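Local coordinates for integral membrane indolylacetylinositol arabinosyltransferase EmbB (Mycolicibacterium smegmatis MC2 155, PDB 7BVC), which probably transfers arabinosyl units that are polymerised into the arabinan of mycobacterial cell wall arabinogalactan, and here is bound to the drug ethambutol, at residues I289-M302 with Y320-A332. Sequence-based numbering, arbitrary orientation.
Sequences ILQMARTAEHAGYM and YNVLALMTKVSDA. With 95E (Ethambutol), chain I.
Three side chains gather round Tyr320. Met292 crosses it obliquely, its CE 3.8 Å from Tyr320 CE2, whereas Ile289 and Met302 cross at about a right angle. Ile289 CD1 stands 4.1 Å from Tyr320 CE1, and Met302 CE packs mainly on Tyr320 CB, at 3.7 Å. The Met302 chain bends at chi2 (71°) and again at chi3, which brings SD and CE alongside that atom. On Ile289 the two branches divide the work: CG2 packs on Leu323 CD1 at 3.9 Å, while CD1 also faces the drug. Ethambutol C5 sits 3.7 Å from Tyr320 OH and 4.0 Å from Ile289 CD1, so these two residues belong to the ethambutol pocket.

Segments 289-294 and 320-326 cross at -72°. Ala293 and Ala324 bring their CA atoms to 4.7 Å, consistent with small side chains allowing the close approach.

Charged pairs lie farther from the drug. Lys328 NZ donates to the syn side of Glu297 OE2 at 3.1 Å, 28° out of the carboxylate plane, making a hydrogen-bonded salt bridge. Arg294 and Asp331 form a longer, purely electrostatic one: Asp331 OD2 lies over one face of the Arg294 guanidinium, offset toward its rim, and Arg294 NH2 instead hydrogen-bonds Gln981 O.

Helices 287-294 and 320-326 pack within the GT-C-type region; beside them, His298, Ala299 and Tyr301 touch strand 986-987, joining this corner to the C-terminal part of the chain.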
ATOM      1  N   ILE B 289      22.957  -7.159  -9.771  1.00 48.75           N
ATOM      2  CA  ILE B 289      24.077  -7.991  -9.348  1.00 48.75           C
ATOM      3  C   ILE B 289      25.141  -8.077 -10.435  1.00 48.75           C
ATOM      4  O   ILE B 289      26.340  -8.126 -10.135  1.00 48.75           O
ATOM      5  CB  ILE B 289      23.566  -9.383  -8.939  1.00 48.75           C
ATOM      6  CG1 ILE B 289      22.555  -9.253  -7.802  1.00 48.75           C
ATOM      7  CG2 ILE B 289      24.714 -10.282  -8.524  1.00 48.75           C
ATOM      8  CD1 ILE B 289      22.083 -10.569  -7.256  1.00 48.75           C
ATOM      9  N   LEU B 290      24.737  -8.083 -11.706  1.00 47.07           N
ATOM     10  CA  LEU B 290      25.724  -8.143 -12.779  1.00 47.07           C
ATOM     11  C   LEU B 290      26.602  -6.900 -12.792  1.00 47.07           C
ATOM     12  O   LEU B 290      27.825  -6.995 -12.953  1.00 47.07           O
ATOM     13  CB  LEU B 290      25.031  -8.322 -14.128  1.00 47.07           C
ATOM     14  CG  LEU B 290      25.959  -8.773 -15.255  1.00 47.07           C
ATOM     15  CD1 LEU B 290      26.554 -10.130 -14.937  1.00 47.07           C
ATOM     16  CD2 LEU B 290      25.227  -8.805 -16.580  1.00 47.07           C
ATOM     17  N   GLN B 291      26.002  -5.720 -12.615  1.00 47.60           N
ATOM     18  CA  GLN B 291      26.796  -4.499 -12.572  1.00 47.60           C
ATOM     19  C   GLN B 291      27.604  -4.408 -11.287  1.00 47.60           C
ATOM     20  O   GLN B 291      28.694  -3.827 -11.287  1.00 47.60           O
ATOM     21  CB  GLN B 291      25.899  -3.272 -12.724  1.00 47.60           C
ATOM     22  CG  GLN B 291      25.035  -3.286 -13.971  1.00 47.60           C
ATOM     23  CD  GLN B 291      25.835  -3.536 -15.230  1.00 47.60           C
ATOM     24  OE1 GLN B 291      25.520  -4.429 -16.012  1.00 47.60           O
ATOM     25  NE2 GLN B 291      26.874  -2.742 -15.431  1.00 47.60           N
ATOM     26  N   MET B 292      27.098  -4.970 -10.187  1.00 48.16           N
ATOM     27  CA  MET B 292      27.888  -5.009  -8.962  1.00 48.16           C
ATOM     28  C   MET B 292      29.124  -5.883  -9.131  1.00 48.16           C
ATOM     29  O   MET B 292      30.192  -5.573  -8.592  1.00 48.16           O
ATOM     30  CB  MET B 292      27.040  -5.515  -7.798  1.00 48.16           C
ATOM     31  CG  MET B 292      26.012  -4.527  -7.297  1.00 48.16           C
ATOM     32  SD  MET B 292      25.533  -4.851  -5.592  1.00 48.16           S
ATOM     33  CE  MET B 292      25.652  -6.634  -5.539  1.00 48.16           C
ATOM     34  N   ALA B 293      28.998  -6.981  -9.875  1.00 44.89           N
ATOM     35  CA  ALA B 293      30.089  -7.935 -10.019  1.00 44.89           C
ATOM     36  C   ALA B 293      31.069  -7.581 -11.128  1.00 44.89           C
ATOM     37  O   ALA B 293      32.239  -7.969 -11.044  1.00 44.89           O
ATOM     38  CB  ALA B 293      29.531  -9.338 -10.274  1.00 44.89           C
ATOM     39  N   ARG B 294      30.633  -6.863 -12.163  1.00 45.16           N
ATOM     40  CA  ARG B 294      31.533  -6.513 -13.254  1.00 45.16           C
ATOM     41  C   ARG B 294      32.488  -5.378 -12.907  1.00 45.16           C
ATOM     42  O   ARG B 294      33.443  -5.150 -13.655  1.00 45.16           O
ATOM     43  CB  ARG B 294      30.729  -6.135 -14.500  1.00 45.16           C
ATOM     44  CG  ARG B 294      30.103  -7.316 -15.210  1.00 45.16           C
ATOM     45  CD  ARG B 294      29.209  -6.862 -16.347  1.00 45.16           C
ATOM     46  NE  ARG B 294      29.977  -6.354 -17.478  1.00 45.16           N
ATOM     47  CZ  ARG B 294      29.441  -5.741 -18.527  1.00 45.16           C
ATOM     48  NH1 ARG B 294      28.131  -5.557 -18.590  1.00 45.16           N
ATOM     49  NH2 ARG B 294      30.217  -5.310 -19.512  1.00 45.16           N
ATOM     50  N   THR B 295      32.258  -4.666 -11.803  1.00 45.67           N
ATOM     51  CA  THR B 295      33.100  -3.545 -11.410  1.00 45.67           C
ATOM     52  C   THR B 295      33.872  -3.787 -10.121  1.00 45.67           C
ATOM     53  O   THR B 295      34.678  -2.931  -9.733  1.00 45.67           O
ATOM     54  CB  THR B 295      32.251  -2.276 -11.248  1.00 45.67           C
ATOM     55  OG1 THR B 295      31.444  -2.391 -10.070  1.00 45.67           O
ATOM     56  CG2 THR B 295      31.344  -2.085 -12.447  1.00 45.67           C
ATOM     57  N   ALA B 296      33.658  -4.921  -9.454  1.00 46.86           N
ATOM     58  CA  ALA B 296      34.229  -5.167  -8.139  1.00 46.86           C
ATOM     59  C   ALA B 296      35.721  -5.462  -8.170  1.00 46.86           C
ATOM     60  O   ALA B 296      36.358  -5.438  -7.113  1.00 46.86           O
ATOM     61  CB  ALA B 296      33.500  -6.325  -7.459  1.00 46.86           C
ATOM     62  N   GLU B 297      36.295  -5.741  -9.337  1.00 51.87           N
ATOM     63  CA  GLU B 297      37.732  -5.970  -9.416  1.00 51.87           C
ATOM     64  C   GLU B 297      38.506  -4.693  -9.696  1.00 51.87           C
ATOM     65  O   GLU B 297      39.619  -4.526  -9.187  1.00 51.87           O
ATOM     66  CB  GLU B 297      38.050  -7.009 -10.493  1.00 51.87           C
ATOM     67  CG  GLU B 297      39.472  -7.537 -10.422  1.00 51.87           C
ATOM     68  CD  GLU B 297      39.857  -8.340 -11.646  1.00 51.87           C
ATOM     69  OE1 GLU B 297      39.194  -8.186 -12.693  1.00 51.87           O
ATOM     70  OE2 GLU B 297      40.823  -9.126 -11.561  1.00 51.87           O
ATOM     71  N   HIS B 298      37.944  -3.787 -10.500  1.00 49.61           N
ATOM     72  CA  HIS B 298      38.555  -2.474 -10.661  1.00 49.61           C
ATOM     73  C   HIS B 298      38.365  -1.629  -9.409  1.00 49.61           C
ATOM     74  O   HIS B 298      39.294  -0.940  -8.975  1.00 49.61           O
ATOM     75  CB  HIS B 298      37.972  -1.767 -11.883  1.00 49.61           C
ATOM     76  CG  HIS B 298      38.850  -0.684 -12.428  1.00 49.61           C
ATOM     77  ND1 HIS B 298      38.466   0.639 -12.463  1.00 49.61           N
ATOM     78  CD2 HIS B 298      40.094  -0.728 -12.959  1.00 49.61           C
ATOM     79  CE1 HIS B 298      39.435   1.363 -12.994  1.00 49.61           C
ATOM     80  NE2 HIS B 298      40.435   0.557 -13.302  1.00 49.61           N
ATOM     81  N   ALA B 299      37.169  -1.669  -8.814  1.00 46.23           N
ATOM     82  CA  ALA B 299      36.947  -0.955  -7.561  1.00 46.23           C
ATOM     83  C   ALA B 299      37.844  -1.500  -6.458  1.00 46.23           C
ATOM     84  O   ALA B 299      38.559  -0.745  -5.791  1.00 46.23           O
ATOM     85  CB  ALA B 299      35.477  -1.048  -7.156  1.00 46.23           C
ATOM     86  N   GLY B 300      37.819  -2.815  -6.254  1.00 47.07           N
ATOM     87  CA  GLY B 300      38.686  -3.467  -5.296  1.00 47.07           C
ATOM     88  C   GLY B 300      38.024  -3.911  -4.012  1.00 47.07           C
ATOM     89  O   GLY B 300      38.680  -4.582  -3.206  1.00 47.07           O
ATOM     90  N   TYR B 301      36.757  -3.558  -3.773  1.00 44.44           N
ATOM     91  CA  TYR B 301      36.153  -3.927  -2.498  1.00 44.44           C
ATOM     92  C   TYR B 301      34.701  -4.387  -2.576  1.00 44.44           C
ATOM     93  O   TYR B 301      34.056  -4.463  -1.522  1.00 44.44           O
ATOM     94  CB  TYR B 301      36.278  -2.759  -1.508  1.00 44.44           C
ATOM     95  CG  TYR B 301      35.420  -1.556  -1.808  1.00 44.44           C
ATOM     96  CD1 TYR B 301      35.863  -0.560  -2.663  1.00 44.44           C
ATOM     97  CD2 TYR B 301      34.184  -1.394  -1.205  1.00 44.44           C
ATOM     98  CE1 TYR B 301      35.091   0.548  -2.926  1.00 44.44           C
ATOM     99  CE2 TYR B 301      33.407  -0.292  -1.461  1.00 44.44           C
ATOM    100  CZ  TYR B 301      33.863   0.675  -2.323  1.00 44.44           C
ATOM    101  OH  TYR B 301      33.084   1.778  -2.580  1.00 44.44           O
ATOM    102  N   MET B 302      34.160  -4.705  -3.754  1.00 46.84           N
ATOM    103  CA  MET B 302      32.799  -5.232  -3.889  1.00 46.84           C
ATOM    104  C   MET B 302      31.772  -4.250  -3.316  1.00 46.84           C
ATOM    105  O   MET B 302      31.093  -4.507  -2.322  1.00 46.84           O
ATOM    106  CB  MET B 302      32.680  -6.612  -3.228  1.00 46.84           C
ATOM    107  CG  MET B 302      31.372  -7.339  -3.505  1.00 46.84           C
ATOM    108  SD  MET B 302      31.225  -7.917  -5.203  1.00 46.84           S
ATOM    109  CE  MET B 302      29.570  -7.370  -5.594  1.00 46.84           C
ATOM    110  N   TYR B 320      28.945 -13.127  -3.923  1.00 52.40           N
ATOM    111  CA  TYR B 320      29.136 -12.305  -5.111  1.00 52.40           C
ATOM    112  C   TYR B 320      30.584 -12.298  -5.577  1.00 52.40           C
ATOM    113  O   TYR B 320      30.845 -12.000  -6.749  1.00 52.40           O
ATOM    114  CB  TYR B 320      28.665 -10.876  -4.844  1.00 52.40           C
ATOM    115  CG  TYR B 320      27.212 -10.777  -4.437  1.00 52.40           C
ATOM    116  CD1 TYR B 320      26.283 -11.707  -4.880  1.00 52.40           C
ATOM    117  CD2 TYR B 320      26.771  -9.756  -3.609  1.00 52.40           C
ATOM    118  CE1 TYR B 320      24.958 -11.623  -4.509  1.00 52.40           C
ATOM    119  CE2 TYR B 320      25.447  -9.663  -3.234  1.00 52.40           C
ATOM    120  CZ  TYR B 320      24.546 -10.600  -3.688  1.00 52.40           C
ATOM    121  OH  TYR B 320      23.224 -10.515  -3.318  1.00 52.40           O
ATOM    122  N   ASN B 321      31.530 -12.627  -4.695  1.00 49.40           N
ATOM    123  CA  ASN B 321      32.923 -12.744  -5.101  1.00 49.40           C
ATOM    124  C   ASN B 321      33.179 -13.977  -5.953  1.00 49.40           C
ATOM    125  O   ASN B 321      34.265 -14.093  -6.531  1.00 49.40           O
ATOM    126  CB  ASN B 321      33.827 -12.766  -3.869  1.00 49.40           C
ATOM    127  CG  ASN B 321      34.021 -11.390  -3.268  1.00 49.40           C
ATOM    128  OD1 ASN B 321      34.875 -10.624  -3.707  1.00 49.40           O
ATOM    129  ND2 ASN B 321      33.223 -11.070  -2.258  1.00 49.40           N
ATOM    130  N   VAL B 322      32.219 -14.890  -6.043  1.00 49.28           N
ATOM    131  CA  VAL B 322      32.305 -16.001  -6.983  1.00 49.28           C
ATOM    132  C   VAL B 322      31.824 -15.581  -8.366  1.00 49.28           C
ATOM    133  O   VAL B 322      32.420 -15.952  -9.379  1.00 49.28           O
ATOM    134  CB  VAL B 322      31.509 -17.207  -6.449  1.00 49.28           C
ATOM    135  CG1 VAL B 322      31.509 -18.338  -7.462  1.00 49.28           C
ATOM    136  CG2 VAL B 322      32.081 -17.674  -5.121  1.00 49.28           C
ATOM    137  N   LEU B 323      30.749 -14.794  -8.429  1.00 46.94           N
ATOM    138  CA  LEU B 323      30.318 -14.247  -9.709  1.00 46.94           C
ATOM    139  C   LEU B 323      31.336 -13.257 -10.260  1.00 46.94           C
ATOM    140  O   LEU B 323      31.508 -13.165 -11.481  1.00 46.94           O
ATOM    141  CB  LEU B 323      28.951 -13.580  -9.565  1.00 46.94           C
ATOM    142  CG  LEU B 323      27.841 -14.432  -8.950  1.00 46.94           C
ATOM    143  CD1 LEU B 323      26.509 -13.709  -9.027  1.00 46.94           C
ATOM    144  CD2 LEU B 323      27.758 -15.781  -9.639  1.00 46.94           C
ATOM    145  N   ALA B 324      32.016 -12.515  -9.384  1.00 46.05           N
ATOM    146  CA  ALA B 324      33.073 -11.624  -9.844  1.00 46.05           C
ATOM    147  C   ALA B 324      34.200 -12.396 -10.517  1.00 46.05           C
ATOM    148  O   ALA B 324      34.859 -11.871 -11.421  1.00 46.05           O
ATOM    149  CB  ALA B 324      33.615 -10.802  -8.675  1.00 46.05           C
ATOM    150  N   LEU B 325      34.433 -13.640 -10.096  1.00 47.11           N
ATOM    151  CA  LEU B 325      35.435 -14.476 -10.745  1.00 47.11           C
ATOM    152  C   LEU B 325      34.885 -15.116 -12.012  1.00 47.11           C
ATOM    153  O   LEU B 325      35.614 -15.280 -12.995  1.00 47.11           O
ATOM    154  CB  LEU B 325      35.926 -15.553  -9.779  1.00 47.11           C
ATOM    155  CG  LEU B 325      37.046 -15.153  -8.821  1.00 47.11           C
ATOM    156  CD1 LEU B 325      37.155 -16.153  -7.685  1.00 47.11           C
ATOM    157  CD2 LEU B 325      38.362 -15.039  -9.565  1.00 47.11           C
ATOM    158  N   MET B 326      33.605 -15.491 -11.997  1.00 47.27           N
ATOM    159  CA  MET B 326      32.994 -16.079 -13.184  1.00 47.27           C
ATOM    160  C   MET B 326      32.958 -15.090 -14.342  1.00 47.27           C
ATOM    161  O   MET B 326      33.103 -15.481 -15.505  1.00 47.27           O
ATOM    162  CB  MET B 326      31.583 -16.571 -12.860  1.00 47.27           C
ATOM    163  CG  MET B 326      31.538 -17.822 -12.005  1.00 47.27           C
ATOM    164  SD  MET B 326      29.882 -18.523 -11.914  1.00 47.27           S
ATOM    165  CE  MET B 326      29.694 -19.151 -13.578  1.00 47.27           C
ATOM    166  N   THR B 327      32.767 -13.803 -14.045  1.00 46.46           N
ATOM    167  CA  THR B 327      32.667 -12.796 -15.100  1.00 46.46           C
ATOM    168  C   THR B 327      33.976 -12.570 -15.848  1.00 46.46           C
ATOM    169  O   THR B 327      33.983 -11.786 -16.803  1.00 46.46           O
ATOM    170  CB  THR B 327      32.184 -11.462 -14.526  1.00 46.46           C
ATOM    171  OG1 THR B 327      32.964 -11.125 -13.373  1.00 46.46           O
ATOM    172  CG2 THR B 327      30.719 -11.543 -14.142  1.00 46.46           C
ATOM    173  N   LYS B 328      35.072 -13.217 -15.454  1.00 49.13           N
ATOM    174  CA  LYS B 328      36.314 -13.074 -16.204  1.00 49.13           C
ATOM    175  C   LYS B 328      36.315 -13.922 -17.466  1.00 49.13           C
ATOM    176  O   LYS B 328      36.985 -13.572 -18.444  1.00 49.13           O
ATOM    177  CB  LYS B 328      37.510 -13.438 -15.325  1.00 49.13           C
ATOM    178  CG  LYS B 328      37.496 -12.776 -13.959  1.00 49.13           C
ATOM    179  CD  LYS B 328      38.838 -12.915 -13.267  1.00 49.13           C
ATOM    180  CE  LYS B 328      39.829 -11.889 -13.785  1.00 49.13           C
ATOM    181  NZ  LYS B 328      41.080 -11.881 -12.982  1.00 49.13           N
ATOM    182  N   VAL B 329      35.580 -15.035 -17.465  1.00 48.25           N
ATOM    183  CA  VAL B 329      35.442 -15.845 -18.672  1.00 48.25           C
ATOM    184  C   VAL B 329      34.518 -15.152 -19.665  1.00 48.25           C
ATOM    185  O   VAL B 329      34.910 -14.838 -20.794  1.00 48.25           O
ATOM    186  CB  VAL B 329      34.932 -17.252 -18.320  1.00 48.25           C
ATOM    187  CG1 VAL B 329      34.969 -18.149 -19.542  1.00 48.25           C
ATOM    188  CG2 VAL B 329      35.753 -17.846 -17.191  1.00 48.25           C
ATOM    189  N   SER B 330      33.282 -14.895 -19.248  1.00 48.03           N
ATOM    190  CA  SER B 330      32.292 -14.193 -20.056  1.00 48.03           C
ATOM    191  C   SER B 330      31.133 -13.817 -19.149  1.00 48.03           C
ATOM    192  O   SER B 330      30.984 -14.359 -18.051  1.00 48.03           O
ATOM    193  CB  SER B 330      31.804 -15.047 -21.230  1.00 48.03           C
ATOM    194  OG  SER B 330      30.957 -16.088 -20.782  1.00 48.03           O
ATOM    195  N   ASP B 331      30.311 -12.878 -19.618  1.00 47.92           N
ATOM    196  CA  ASP B 331      29.157 -12.418 -18.857  1.00 47.92           C
ATOM    197  C   ASP B 331      27.847 -12.669 -19.595  1.00 47.92           C
ATOM    198  O   ASP B 331      26.853 -11.983 -19.336  1.00 47.92           O
ATOM    199  CB  ASP B 331      29.296 -10.936 -18.512  1.00 47.92           C
ATOM    200  CG  ASP B 331      29.122 -10.040 -19.716  1.00 47.92           C
ATOM    201  OD1 ASP B 331      29.813 -10.263 -20.732  1.00 47.92           O
ATOM    202  OD2 ASP B 331      28.290  -9.114 -19.647  1.00 47.92           O
ATOM    203  N   ALA B 332      27.824 -13.638 -20.507  1.00 45.01           N
ATOM    204  CA  ALA B 332      26.587 -13.996 -21.183  1.00 45.01           C
ATOM    205  C   ALA B 332      25.565 -14.510 -20.178  1.00 45.01           C
ATOM    206  O   ALA B 332      25.911 -15.062 -19.131  1.00 45.01           O
ATOM    207  CB  ALA B 332      26.852 -15.051 -22.253  1.00 45.01           C
TER
HETATM  208  C2  95E I1203      21.222  -4.991  -2.939  1.00 52.87           C
HETATM  209  O12 95E I1203      13.263  -4.790  -5.789  1.00 52.87           O
HETATM  210  C11 95E I1203      14.583  -5.017  -5.382  1.00 52.87           C
HETATM  211  C10 95E I1203      15.217  -3.692  -4.978  1.00 52.87           C
HETATM  212  C13 95E I1203      14.860  -2.618  -5.993  1.00 52.87           C
HETATM  213  C14 95E I1203      13.848  -1.616  -5.460  1.00 52.87           C
HETATM  214  N9  95E I1203      16.658  -3.834  -4.967  1.00 52.87           N
HETATM  215  C8  95E I1203      17.031  -4.872  -4.027  1.00 52.87           C
HETATM  216  C7  95E I1203      18.484  -4.717  -3.595  1.00 52.87           C
HETATM  217  N6  95E I1203      19.266  -5.803  -4.155  1.00 52.87           N
HETATM  218  C3  95E I1203      20.334  -6.184  -3.253  1.00 52.87           C
HETATM  219  O1  95E I1203      22.398  -5.480  -2.365  1.00 52.87           O
HETATM  220  C4  95E I1203      21.180  -7.265  -3.918  1.00 52.87           C
HETATM  221  C5  95E I1203      20.351  -8.470  -4.363  1.00 52.87           C